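Local coordinates for protein (alpha-2u-globulin) (Rattus norvegicus, PDB 2A2U), which probably binds and carries small hydrophobic molecules inside a lipocalin barrel, and forms a complex with a hyaline droplet inducer, at residues 97-102 with 107-112; 124-127 with 132-135; 148-153 with 167-172; 156-159 with 163-166. One frame throughout, in Å; residues are numbered along the deposited sequence.

Contact 1 of 4, residues 97-102 with 107-112; sequences GEYFVE and NTFTIL
Tyr-99 lays its CB over one face of the Phe-109 ring, 3.4 Å from CZ, a CH-pi contact set toward the rim of that ring. The Tyr-99 and Phe-109 rings themselves are nearly parallel but displaced so far that little of one covers the other. Phe-109 gets there because its CG stands between the backbone N and the carbonyl carbon (chi1 68°), which swings the ring toward the facing strand. Val-101 CG1 then meets the edge of the same ring, 3.8 Å from CE2. Tyr-99, Val-101, Asn-107 and Phe-109 share one face of this antiparallel hairpin, and Ala-90 and Leu-124 of the flanking strands add to its apolar surface. The other face carries Phe-100 and Thr-108 and looks to the second subunit, where the ring of Phe-100 meets its counterpart, Phe-100 of that chain.

Backbone bonds pair Tyr-99 with Phe-109 and Val-101 with Asn-107. At the second pair Val-101 O takes two donors from opposite faces of its carbonyl plane: Asn-107 N at 3.0 Å and Asn-107 ND2 at 3.1 Å. An asparagine suits this buried place because its amide has further mates, ND2 reaching Tyr-103 O and OD1 reaching Asn-126 ND2. The strand amides named and the Asn-107 side chain thus find partners close by, while the aromatic and aliphatic side chains give an apolar surface, consistent with the ligand-holding interior of a lipocalin.

Contact 2 of 4, residues 124-127 with 132-135; sequences LINF and TFQL
With its CG tucked over the main chain (chi1 76°), Phe-133 turns its ring toward Asn-126, whose chi1 of 171° directs CG to the CE2 side of that ring. Asn-126 CB sits above the ring face as a CH-pi donor, 3.5 Å from Phe-133 CE2, and the amide plane tilts 30° from the ring. Asparagine suits the place by offering an aliphatic CB to the ring and an amide to its other neighbours, ND2 giving to Asp-104 O as well as to Asn-107. Further along this face Leu-124 CD2 packs on Leu-135 CB at 3.6 Å. On the reverse face, with Ile-125 and Gln-134, Thr-132 CG2 touches the Phe-127 ring at its edge, 3.8 Å from CD1; that ring also receives a cation-pi contact from Lys-92 of the second subunit. Replacing Phe-133 by an alanine would probably open a gap under Asn-126 CB and CG, leaving the amide held mainly by its hydrogen bonds.

Asn-126 N gives to Phe-133 O at 2.9 Å, and Leu-124 and Leu-135 exchange bonds in both directions. That reciprocal pairing, between the successive strands 119-128 and 131-140, makes this an antiparallel hairpin of the lipocalin beta barrel.

Contact 3 of 4, residues 148-153 with 167-172; sequences DIKEKF and IIDLTK
The carboxylate of Asp-169 meets Lys-150 NZ on the syn side of OD2, 3.2 Å away and 25° out of the carboxylate plane, in a hydrogen-bonded salt bridge. Its other oxygen, OD1, takes two donors of Thr-171 from a single face of that plane: the hydroxyl OG1, and the backbone N at 3.0 Å. The second of these makes an Asx turn, fixing the carboxylate where the strand 167-169 gives out. The other flat group, the ring of Phe-153, is approached obliquely by Ile-167 CG2, a loose apolar touch of 4.4 Å to CE2.

Lysine suits position 150 because its chain runs extended beyond CG and carries the ammonium from the helix across to the far segment, where it crosses Asp-169 at about a right angle and comes tip to tip with Thr-171, NZ lying 3.6 Å from OG1. The ammonium also forms a salt bridge with Asp-144, its stronger partner. Phe-153 suits a buried place, its ring packing also on Val-42, Met-121, Met-136 and Leu-138 of the barrel wall. With an alanine at Asp-169 the Asx turn would probably be lost and Lys-150 held less firmly to this segment. A polar link and an apolar touch thus join helix 147-158 to the following strand, and the anionic company is likely to favour the charged form of Lys-150.

Contact 4 of 4, residues 156-159 with 163-166; sequences LCEA and TRDN
The backbones come nearest at Glu-158 and Thr-163, whose CA atoms are 5.6 Å apart, in the connection by which this lipocalin returns from helix 147-158 to strand 167-169 of the barrel. No backbone bond joins the two segments. Residues 163-166 fold into a type I beta turn, closed by Asn-166 N giving to Thr-163 O at 2.9 Å. Asn-46 secures this turn from outside, its OD1 accepting from Thr-163 N and from Asn-166 ND2.

The contact itself is made by one pair of side chains on the surface, those of Glu-158, late in the helix, and Arg-164, in the turn. Glu-158 runs extended beyond CG, its CG anti to the carbonyl carbon (chi1 -57°), and this carries its carboxylate across to the arginine. Arg-164, bent at chi2, crosses the glutamate obliquely. Long, flexible, oppositely charged chains suit such a place, because they can span the distance between helix and turn while their polar ends stay in the solvent-facing layer. The stronger partner of the guanidinium is Glu-151, one end of a salt bridge to NH2, and Glu-158 comes second, so one arginine draws on two carboxylates of the same helix. Carboxylate and guanidinium planes stand 87° apart, which rules out a flat, two-pronged pairing; the salt bridge instead runs from Glu-158 OE1 to Arg-164 NH1, at 3.0 Å.

How the contacts relate
Contacts 1 and 2 are hairpins of the same barrel sheet, joined through the neighbouring strands 106-114 and 119-128, and both touch the second subunit. Contact 1 is buried and contact 2 partly so, and each combines regular backbone bonds with aromatic and aliphatic packing. Contacts 3 and 4 lie at the surface, share helix 147-158 and rely chiefly on charged side chains, with no backbone bonds between their segments; contact 4 is nested inside the chain loop that contact 3 closes. Ile-167 of contact 3 packs on Cys-157 of contact 4, while Leu-112 packing on Leu-156 brings the helix end of contact 4 against the strand of contact 1.

Contact 1 of 4, residues 97-102 with 107-112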
loop_
_atom_site.group_PDB
_atom_site.type_symbol
_atom_site.label_atom_id
_atom_site.label_comp_id
_atom_site.label_asym_id
_atom_site.label_seq_id
_atom_site.Cartn_x
_atom_site.Cartn_y
_atom_site.Cartn_z
ATOM N N GLY A 97 20.157 6.174 -8.461
ATOM C CA GLY A 97 19.217 6.121 -9.559
ATOM C C GLY A 97 18.207 5.008 -9.551
ATOM O O GLY A 97 17.354 4.964 -10.439
ATOM N N GLU A 98 18.268 4.139 -8.545
ATOM C CA GLU A 98 17.352 3.005 -8.462
ATOM C C GLU A 98 16.038 3.290 -7.783
ATOM O O GLU A 98 15.991 3.935 -6.748
ATOM C CB GLU A 98 18.028 1.819 -7.797
ATOM C CG GLU A 98 19.135 1.229 -8.637
ATOM C CD GLU A 98 19.709 -0.041 -8.070
ATOM O OE1 GLU A 98 19.086 -0.638 -7.168
ATOM O OE2 GLU A 98 20.793 -0.447 -8.531
ATOM N N TYR A 99 14.972 2.813 -8.410
ATOM C CA TYR A 99 13.626 2.969 -7.900
ATOM C C TYR A 99 13.073 1.568 -7.708
ATOM O O TYR A 99 13.490 0.638 -8.399
ATOM C CB TYR A 99 12.759 3.713 -8.912
ATOM C CG TYR A 99 13.018 5.191 -8.974
ATOM C CD1 TYR A 99 14.013 5.717 -9.797
ATOM C CD2 TYR A 99 12.269 6.068 -8.206
ATOM C CE1 TYR A 99 14.268 7.090 -9.827
ATOM C CE2 TYR A 99 12.510 7.430 -8.225
ATOM C CZ TYR A 99 13.502 7.943 -9.036
ATOM O OH TYR A 99 13.749 9.305 -8.995
ATOM N N PHE A 100 12.164 1.408 -6.751
ATOM C CA PHE A 100 11.539 0.117 -6.507
ATOM C C PHE A 100 10.034 0.217 -6.653
ATOM O O PHE A 100 9.427 1.177 -6.198
ATOM C CB PHE A 100 11.847 -0.409 -5.102
ATOM C CG PHE A 100 11.129 -1.709 -4.778
ATOM C CD1 PHE A 100 11.693 -2.937 -5.119
ATOM C CD2 PHE A 100 9.854 -1.696 -4.209
ATOM C CE1 PHE A 100 10.997 -4.125 -4.911
ATOM C CE2 PHE A 100 9.156 -2.880 -4.000
ATOM C CZ PHE A 100 9.728 -4.091 -4.353
ATOM N N VAL A 101 9.432 -0.794 -7.266
ATOM C CA VAL A 101 7.990 -0.838 -7.429
ATOM C C VAL A 101 7.575 -2.305 -7.406
ATOM O O VAL A 101 8.241 -3.167 -7.988
ATOM C CB VAL A 101 7.520 -0.116 -8.738
ATOM C CG1 VAL A 101 8.051 -0.813 -9.988
ATOM C CG2 VAL A 101 6.019 -0.021 -8.778
ATOM N N GLU A 102 6.534 -2.596 -6.637
ATOM C CA GLU A 102 6.032 -3.950 -6.538
ATOM C C GLU A 102 4.978 -4.113 -7.617
ATOM O O GLU A 102 3.957 -3.435 -7.608
ATOM C CB GLU A 102 5.443 -4.210 -5.149
ATOM C CG GLU A 102 5.115 -5.679 -4.863
ATOM C CD GLU A 102 6.348 -6.573 -4.743
ATOM O OE1 GLU A 102 7.471 -6.058 -4.568
ATOM O OE2 GLU A 102 6.193 -7.808 -4.807
ATOM N N ASN A 107 10.426 -5.122 -8.491
ATOM C CA ASN A 107 11.080 -4.467 -9.613
ATOM C C ASN A 107 12.049 -3.373 -9.227
ATOM O O ASN A 107 11.757 -2.538 -8.382
ATOM C CB ASN A 107 10.042 -3.842 -10.546
ATOM C CG ASN A 107 9.053 -4.841 -11.076
ATOM O OD1 ASN A 107 9.373 -5.634 -11.958
ATOM N ND2 ASN A 107 7.824 -4.783 -10.572
ATOM N N THR A 108 13.185 -3.357 -9.903
ATOM C CA THR A 108 14.193 -2.338 -9.698
ATOM C C THR A 108 14.434 -1.718 -11.067
ATOM O O THR A 108 14.714 -2.429 -12.034
ATOM C CB THR A 108 15.484 -2.945 -9.138
ATOM O OG1 THR A 108 15.357 -3.087 -7.719
ATOM C CG2 THR A 108 16.677 -2.071 -9.436
ATOM N N PHE A 109 14.248 -0.408 -11.175
ATOM C CA PHE A 109 14.464 0.261 -12.451
ATOM C C PHE A 109 15.253 1.548 -12.356
ATOM O O PHE A 109 15.375 2.130 -11.284
ATOM C CB PHE A 109 13.149 0.502 -13.188
ATOM C CG PHE A 109 12.248 1.492 -12.527
ATOM C CD1 PHE A 109 12.379 2.855 -12.779
ATOM C CD2 PHE A 109 11.230 1.063 -11.696
ATOM C CE1 PHE A 109 11.512 3.780 -12.208
ATOM C CE2 PHE A 109 10.358 1.970 -11.121
ATOM C CZ PHE A 109 10.495 3.340 -11.383
ATOM N N THR A 110 15.831 1.952 -13.483
ATOM C CA THR A 110 16.616 3.178 -13.569
ATOM C C THR A 110 16.273 3.932 -14.842
ATOM O O THR A 110 15.710 3.369 -15.777
ATOM C CB THR A 110 18.124 2.892 -13.590
ATOM O OG1 THR A 110 18.422 1.957 -14.632
ATOM C CG2 THR A 110 18.577 2.323 -12.275
ATOM N N ILE A 111 16.576 5.223 -14.848
ATOM C CA ILE A 111 16.333 6.075 -16.001
ATOM C C ILE A 111 17.621 6.044 -16.792
ATOM O O ILE A 111 18.616 6.660 -16.420
ATOM C CB ILE A 111 15.968 7.494 -15.559
ATOM C CG1 ILE A 111 14.683 7.432 -14.731
ATOM C CG2 ILE A 111 15.768 8.387 -16.761
ATOM C CD1 ILE A 111 14.311 8.710 -14.040
ATOM N N LEU A 112 17.600 5.248 -17.847
ATOM C CA LEU A 112 18.751 5.039 -18.700
ATOM C C LEU A 112 19.178 6.265 -19.493
ATOM O O LEU A 112 20.351 6.640 -19.461
ATOM C CB LEU A 112 18.469 3.874 -19.645
ATOM C CG LEU A 112 19.626 2.930 -19.937
ATOM C CD1 LEU A 112 20.163 2.383 -18.634
ATOM C CD2 LEU A 112 19.147 1.802 -20.825
#

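Contact 2 of 4, residues 124-127 with 132-135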
loop_
_atom_site.group_PDB
_atom_site.type_symbol
_atom_site.label_atom_id
_atom_site.label_comp_id
_atom_site.label_asym_id
_atom_site.label_seq_id
_atom_site.Cartn_x
_atom_site.Cartn_y
_atom_site.Cartn_z
ATOM N N LEU A 124 14.542 -1.952 -16.556
ATOM C CA LEU A 124 13.996 -2.621 -15.390
ATOM C C LEU A 124 14.349 -4.091 -15.248
ATOM O O LEU A 124 14.362 -4.832 -16.227
ATOM C CB LEU A 124 12.467 -2.467 -15.395
ATOM C CG LEU A 124 11.609 -3.339 -14.469
ATOM C CD1 LEU A 124 10.341 -2.622 -14.122
ATOM C CD2 LEU A 124 11.287 -4.688 -15.092
ATOM N N ILE A 125 14.597 -4.505 -14.009
ATOM C CA ILE A 125 14.883 -5.899 -13.693
ATOM C C ILE A 125 13.747 -6.378 -12.794
ATOM O O ILE A 125 13.360 -5.691 -11.857
ATOM C CB ILE A 125 16.197 -6.080 -12.930
ATOM C CG1 ILE A 125 17.334 -5.382 -13.657
ATOM C CG2 ILE A 125 16.528 -7.564 -12.828
ATOM C CD1 ILE A 125 18.611 -5.326 -12.842
ATOM N N ASN A 126 13.225 -7.562 -13.065
ATOM C CA ASN A 126 12.127 -8.098 -12.272
ATOM C C ASN A 126 12.520 -9.362 -11.514
ATOM O O ASN A 126 13.299 -10.155 -12.012
ATOM C CB ASN A 126 10.939 -8.387 -13.190
ATOM C CG ASN A 126 9.832 -9.150 -12.497
ATOM O OD1 ASN A 126 9.880 -10.375 -12.407
ATOM N ND2 ASN A 126 8.814 -8.437 -12.029
ATOM N N PHE A 127 12.041 -9.501 -10.282
ATOM C CA PHE A 127 12.313 -10.694 -9.490
ATOM C C PHE A 127 11.009 -11.293 -8.998
ATOM O O PHE A 127 10.201 -10.611 -8.370
ATOM C CB PHE A 127 13.186 -10.403 -8.287
ATOM C CG PHE A 127 13.336 -11.570 -7.375
ATOM C CD1 PHE A 127 14.331 -12.513 -7.588
ATOM C CD2 PHE A 127 12.423 -11.769 -6.345
ATOM C CE1 PHE A 127 14.410 -13.637 -6.791
ATOM C CE2 PHE A 127 12.491 -12.883 -5.549
ATOM C CZ PHE A 127 13.483 -13.825 -5.767
ATOM N N THR A 132 14.423 -13.920 -12.463
ATOM C CA THR A 132 14.585 -12.527 -12.849
ATOM C C THR A 132 14.552 -12.377 -14.365
ATOM O O THR A 132 14.660 -13.357 -15.099
ATOM C CB THR A 132 15.932 -11.949 -12.382
ATOM O OG1 THR A 132 16.999 -12.631 -13.048
ATOM C CG2 THR A 132 16.099 -12.085 -10.884
ATOM N N PHE A 133 14.366 -11.143 -14.824
ATOM C CA PHE A 133 14.358 -10.830 -16.247
ATOM C C PHE A 133 14.463 -9.336 -16.457
ATOM O O PHE A 133 14.050 -8.549 -15.610
ATOM C CB PHE A 133 13.142 -11.435 -16.990
ATOM C CG PHE A 133 11.832 -10.723 -16.761
ATOM C CD1 PHE A 133 11.498 -9.586 -17.495
ATOM C CD2 PHE A 133 10.912 -11.213 -15.843
ATOM C CE1 PHE A 133 10.269 -8.949 -17.313
ATOM C CE2 PHE A 133 9.685 -10.585 -15.655
ATOM C CZ PHE A 133 9.363 -9.454 -16.390
ATOM N N GLN A 134 15.116 -8.958 -17.549
ATOM C CA GLN A 134 15.295 -7.563 -17.907
ATOM C C GLN A 134 14.139 -7.081 -18.764
ATOM O O GLN A 134 13.523 -7.852 -19.500
ATOM C CB GLN A 134 16.587 -7.372 -18.687
ATOM C CG GLN A 134 17.841 -7.491 -17.875
ATOM C CD GLN A 134 19.043 -7.054 -18.671
ATOM O OE1 GLN A 134 19.088 -5.934 -19.170
ATOM N NE2 GLN A 134 20.015 -7.945 -18.822
ATOM N N LEU A 135 13.877 -5.785 -18.676
ATOM C CA LEU A 135 12.830 -5.135 -19.446
ATOM C C LEU A 135 13.305 -3.725 -19.770
ATOM O O LEU A 135 13.829 -3.043 -18.904
ATOM C CB LEU A 135 11.544 -5.036 -18.638
ATOM C CG LEU A 135 10.473 -4.265 -19.399
ATOM C CD1 LEU A 135 9.916 -5.139 -20.490
ATOM C CD2 LEU A 135 9.374 -3.869 -18.473
#

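Contact 3 of 4, residues 148-153 with 167-172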
loop_
_atom_site.group_PDB
_atom_site.type_symbol
_atom_site.label_atom_id
_atom_site.label_comp_id
_atom_site.label_asym_id
_atom_site.label_seq_id
_atom_site.Cartn_x
_atom_site.Cartn_y
_atom_site.Cartn_z
ATOM N N ASP A 148 14.936 7.573 -35.636
ATOM C CA ASP A 148 16.285 7.674 -35.100
ATOM C C ASP A 148 16.278 7.307 -33.625
ATOM O O ASP A 148 17.162 6.589 -33.160
ATOM C CB ASP A 148 16.811 9.102 -35.244
ATOM C CG ASP A 148 16.715 9.617 -36.656
ATOM O OD1 ASP A 148 16.788 8.806 -37.602
ATOM O OD2 ASP A 148 16.565 10.843 -36.820
ATOM N N ILE A 149 15.283 7.808 -32.894
ATOM C CA ILE A 149 15.174 7.530 -31.467
ATOM C C ILE A 149 14.974 6.038 -31.277
ATOM O O ILE A 149 15.580 5.426 -30.399
ATOM C CB ILE A 149 13.983 8.271 -30.816
ATOM C CG1 ILE A 149 14.015 9.755 -31.163
ATOM C CG2 ILE A 149 14.039 8.119 -29.314
ATOM C CD1 ILE A 149 15.305 10.432 -30.791
ATOM N N LYS A 150 14.163 5.446 -32.143
ATOM C CA LYS A 150 13.890 4.027 -32.053
ATOM C C LYS A 150 15.111 3.161 -32.347
ATOM O O LYS A 150 15.198 2.036 -31.857
ATOM C CB LYS A 150 12.732 3.645 -32.965
ATOM C CG LYS A 150 11.453 4.361 -32.639
ATOM C CD LYS A 150 10.322 3.765 -33.431
ATOM C CE LYS A 150 9.066 4.597 -33.320
ATOM N NZ LYS A 150 7.953 3.981 -34.092
ATOM N N GLU A 151 16.056 3.679 -33.129
ATOM C CA GLU A 151 17.268 2.931 -33.459
ATOM C C GLU A 151 18.213 2.925 -32.273
ATOM O O GLU A 151 18.748 1.880 -31.910
ATOM C CB GLU A 151 17.988 3.555 -34.648
ATOM C CG GLU A 151 18.148 2.637 -35.842
ATOM C CD GLU A 151 18.931 1.375 -35.546
ATOM O OE1 GLU A 151 19.892 1.409 -34.747
ATOM O OE2 GLU A 151 18.595 0.340 -36.150
ATOM N N LYS A 152 18.451 4.108 -31.711
ATOM C CA LYS A 152 19.320 4.276 -30.552
ATOM C C LYS A 152 18.856 3.333 -29.448
ATOM O O LYS A 152 19.664 2.717 -28.755
ATOM C CB LYS A 152 19.261 5.728 -30.063
ATOM C CG LYS A 152 19.723 5.935 -28.621
ATOM C CD LYS A 152 19.606 7.391 -28.183
ATOM C CE LYS A 152 20.641 8.258 -28.884
ATOM N NZ LYS A 152 20.602 9.707 -28.508
ATOM N N PHE A 153 17.540 3.224 -29.299
ATOM C CA PHE A 153 16.949 2.365 -28.294
ATOM C C PHE A 153 17.183 0.908 -28.655
ATOM O O PHE A 153 17.540 0.110 -27.796
ATOM C CB PHE A 153 15.450 2.659 -28.160
ATOM C CG PHE A 153 14.735 1.754 -27.194
ATOM C CD1 PHE A 153 14.921 1.884 -25.821
ATOM C CD2 PHE A 153 13.896 0.751 -27.662
ATOM C CE1 PHE A 153 14.283 1.027 -24.936
ATOM C CE2 PHE A 153 13.258 -0.109 -26.779
ATOM C CZ PHE A 153 13.455 0.030 -25.416
ATOM N N ILE A 167 12.282 -6.996 -29.383
ATOM C CA ILE A 167 11.997 -5.571 -29.305
ATOM C C ILE A 167 10.659 -5.375 -30.011
ATOM O O ILE A 167 10.537 -5.675 -31.188
ATOM C CB ILE A 167 13.088 -4.749 -30.014
ATOM C CG1 ILE A 167 14.462 -5.129 -29.461
ATOM C CG2 ILE A 167 12.880 -3.278 -29.760
ATOM C CD1 ILE A 167 15.622 -4.332 -30.050
ATOM N N ILE A 168 9.646 -4.927 -29.282
ATOM C CA ILE A 168 8.316 -4.736 -29.852
ATOM C C ILE A 168 7.898 -3.276 -29.953
ATOM O O ILE A 168 7.991 -2.534 -28.983
ATOM C CB ILE A 168 7.249 -5.506 -29.045
ATOM C CG1 ILE A 168 7.527 -7.014 -29.101
ATOM C CG2 ILE A 168 5.861 -5.201 -29.585
ATOM C CD1 ILE A 168 6.532 -7.882 -28.329
ATOM N N ASP A 169 7.471 -2.870 -31.148
ATOM C CA ASP A 169 7.023 -1.504 -31.408
ATOM C C ASP A 169 5.508 -1.455 -31.186
ATOM O O ASP A 169 4.732 -1.932 -32.020
ATOM C CB ASP A 169 7.379 -1.104 -32.849
ATOM C CG ASP A 169 7.060 0.360 -33.164
ATOM O OD1 ASP A 169 6.352 1.025 -32.381
ATOM O OD2 ASP A 169 7.522 0.854 -34.213
ATOM N N LEU A 170 5.097 -0.853 -30.072
ATOM C CA LEU A 170 3.687 -0.765 -29.718
ATOM C C LEU A 170 2.892 0.285 -30.477
ATOM O O LEU A 170 1.665 0.306 -30.369
ATOM C CB LEU A 170 3.522 -0.511 -28.221
ATOM C CG LEU A 170 4.082 -1.508 -27.213
ATOM C CD1 LEU A 170 3.790 -1.006 -25.818
ATOM C CD2 LEU A 170 3.459 -2.867 -27.418
ATOM N N THR A 171 3.571 1.153 -31.228
ATOM C CA THR A 171 2.879 2.202 -31.977
ATOM C C THR A 171 1.958 1.665 -33.058
ATOM O O THR A 171 1.036 2.349 -33.487
ATOM C CB THR A 171 3.850 3.191 -32.623
ATOM O OG1 THR A 171 4.698 2.498 -33.544
ATOM C CG2 THR A 171 4.682 3.875 -31.571
ATOM N N LYS A 172 2.217 0.448 -33.503
ATOM C CA LYS A 172 1.401 -0.137 -34.528
ATOM C C LYS A 172 0.147 -0.851 -34.018
ATOM O O LYS A 172 -0.840 -0.967 -34.747
ATOM C CB LYS A 172 2.275 -1.038 -35.375
ATOM C CG LYS A 172 3.328 -0.369 -36.195
ATOM C CD LYS A 172 4.827 -0.825 -35.934
ATOM C CE LYS A 172 5.672 -0.680 -37.247
ATOM N NZ LYS A 172 6.776 -1.657 -37.369
#

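Contact 4 of 4, residues 156-159 with 163-166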
loop_
_atom_site.group_PDB
_atom_site.type_symbol
_atom_site.label_atom_id
_atom_site.label_comp_id
_atom_site.label_asym_id
_atom_site.label_seq_id
_atom_site.Cartn_x
_atom_site.Cartn_y
_atom_site.Cartn_z
ATOM N N LEU A 156 20.666 -0.011 -27.540
ATOM C CA LEU A 156 20.824 -0.188 -26.100
ATOM C C LEU A 156 20.265 -1.537 -25.665
ATOM O O LEU A 156 20.815 -2.177 -24.781
ATOM C CB LEU A 156 20.113 0.925 -25.341
ATOM C CG LEU A 156 20.648 2.338 -25.502
ATOM C CD1 LEU A 156 19.818 3.296 -24.674
ATOM C CD2 LEU A 156 22.079 2.376 -25.058
ATOM N N CYS A 157 19.175 -1.969 -26.288
ATOM C CA CYS A 157 18.586 -3.252 -25.951
ATOM C C CYS A 157 19.599 -4.337 -26.208
ATOM O O CYS A 157 19.808 -5.214 -25.378
ATOM C CB CYS A 157 17.346 -3.514 -26.786
ATOM S SG CYS A 157 15.977 -2.473 -26.340
ATOM N N GLU A 158 20.250 -4.256 -27.359
ATOM C CA GLU A 158 21.258 -5.233 -27.735
ATOM C C GLU A 158 22.447 -5.152 -26.794
ATOM O O GLU A 158 23.019 -6.172 -26.418
ATOM C CB GLU A 158 21.710 -5.006 -29.170
ATOM C CG GLU A 158 20.569 -5.047 -30.162
ATOM C CD GLU A 158 21.043 -5.328 -31.561
ATOM O OE1 GLU A 158 22.104 -4.800 -31.961
ATOM O OE2 GLU A 158 20.357 -6.094 -32.263
ATOM N N ALA A 159 22.790 -3.935 -26.388
ATOM C CA ALA A 159 23.897 -3.715 -25.470
ATOM C C ALA A 159 23.564 -4.279 -24.083
ATOM O O ALA A 159 24.410 -4.283 -23.187
ATOM C CB ALA A 159 24.203 -2.229 -25.373
ATOM N N THR A 163 17.772 -9.341 -27.679
ATOM C CA THR A 163 17.849 -9.488 -29.131
ATOM C C THR A 163 16.792 -8.666 -29.869
ATOM O O THR A 163 15.717 -8.400 -29.329
ATOM C CB THR A 163 17.712 -10.974 -29.554
ATOM O OG1 THR A 163 16.380 -11.430 -29.300
ATOM C CG2 THR A 163 18.666 -11.846 -28.764
ATOM N N ARG A 164 17.100 -8.303 -31.115
ATOM C CA ARG A 164 16.205 -7.512 -31.961
ATOM C C ARG A 164 14.856 -8.198 -32.194
ATOM O O ARG A 164 13.896 -7.546 -32.586
ATOM C CB ARG A 164 16.882 -7.208 -33.306
ATOM C CG ARG A 164 16.780 -5.754 -33.774
ATOM C CD ARG A 164 18.169 -5.171 -34.031
ATOM N NE ARG A 164 18.159 -3.754 -34.395
ATOM C CZ ARG A 164 19.241 -2.973 -34.416
ATOM N NH1 ARG A 164 20.441 -3.448 -34.094
ATOM N NH2 ARG A 164 19.135 -1.703 -34.765
ATOM N N ASP A 165 14.787 -9.507 -31.952
ATOM C CA ASP A 165 13.548 -10.268 -32.133
ATOM C C ASP A 165 12.602 -10.053 -30.943
ATOM O O ASP A 165 11.409 -10.350 -31.028
ATOM C CB ASP A 165 13.867 -11.767 -32.291
ATOM C CG ASP A 165 12.660 -12.598 -32.729
ATOM O OD1 ASP A 165 11.564 -12.047 -32.965
ATOM O OD2 ASP A 165 12.807 -13.828 -32.858
ATOM N N ASN A 166 13.128 -9.520 -29.843
ATOM C CA ASN A 166 12.315 -9.295 -28.655
ATOM C C ASN A 166 11.985 -7.835 -28.398
ATOM O O ASN A 166 11.472 -7.479 -27.341
ATOM C CB ASN A 166 12.982 -9.944 -27.454
ATOM C CG ASN A 166 13.104 -11.442 -27.616
ATOM O OD1 ASN A 166 12.149 -12.110 -28.003
ATOM N ND2 ASN A 166 14.293 -11.973 -27.364
#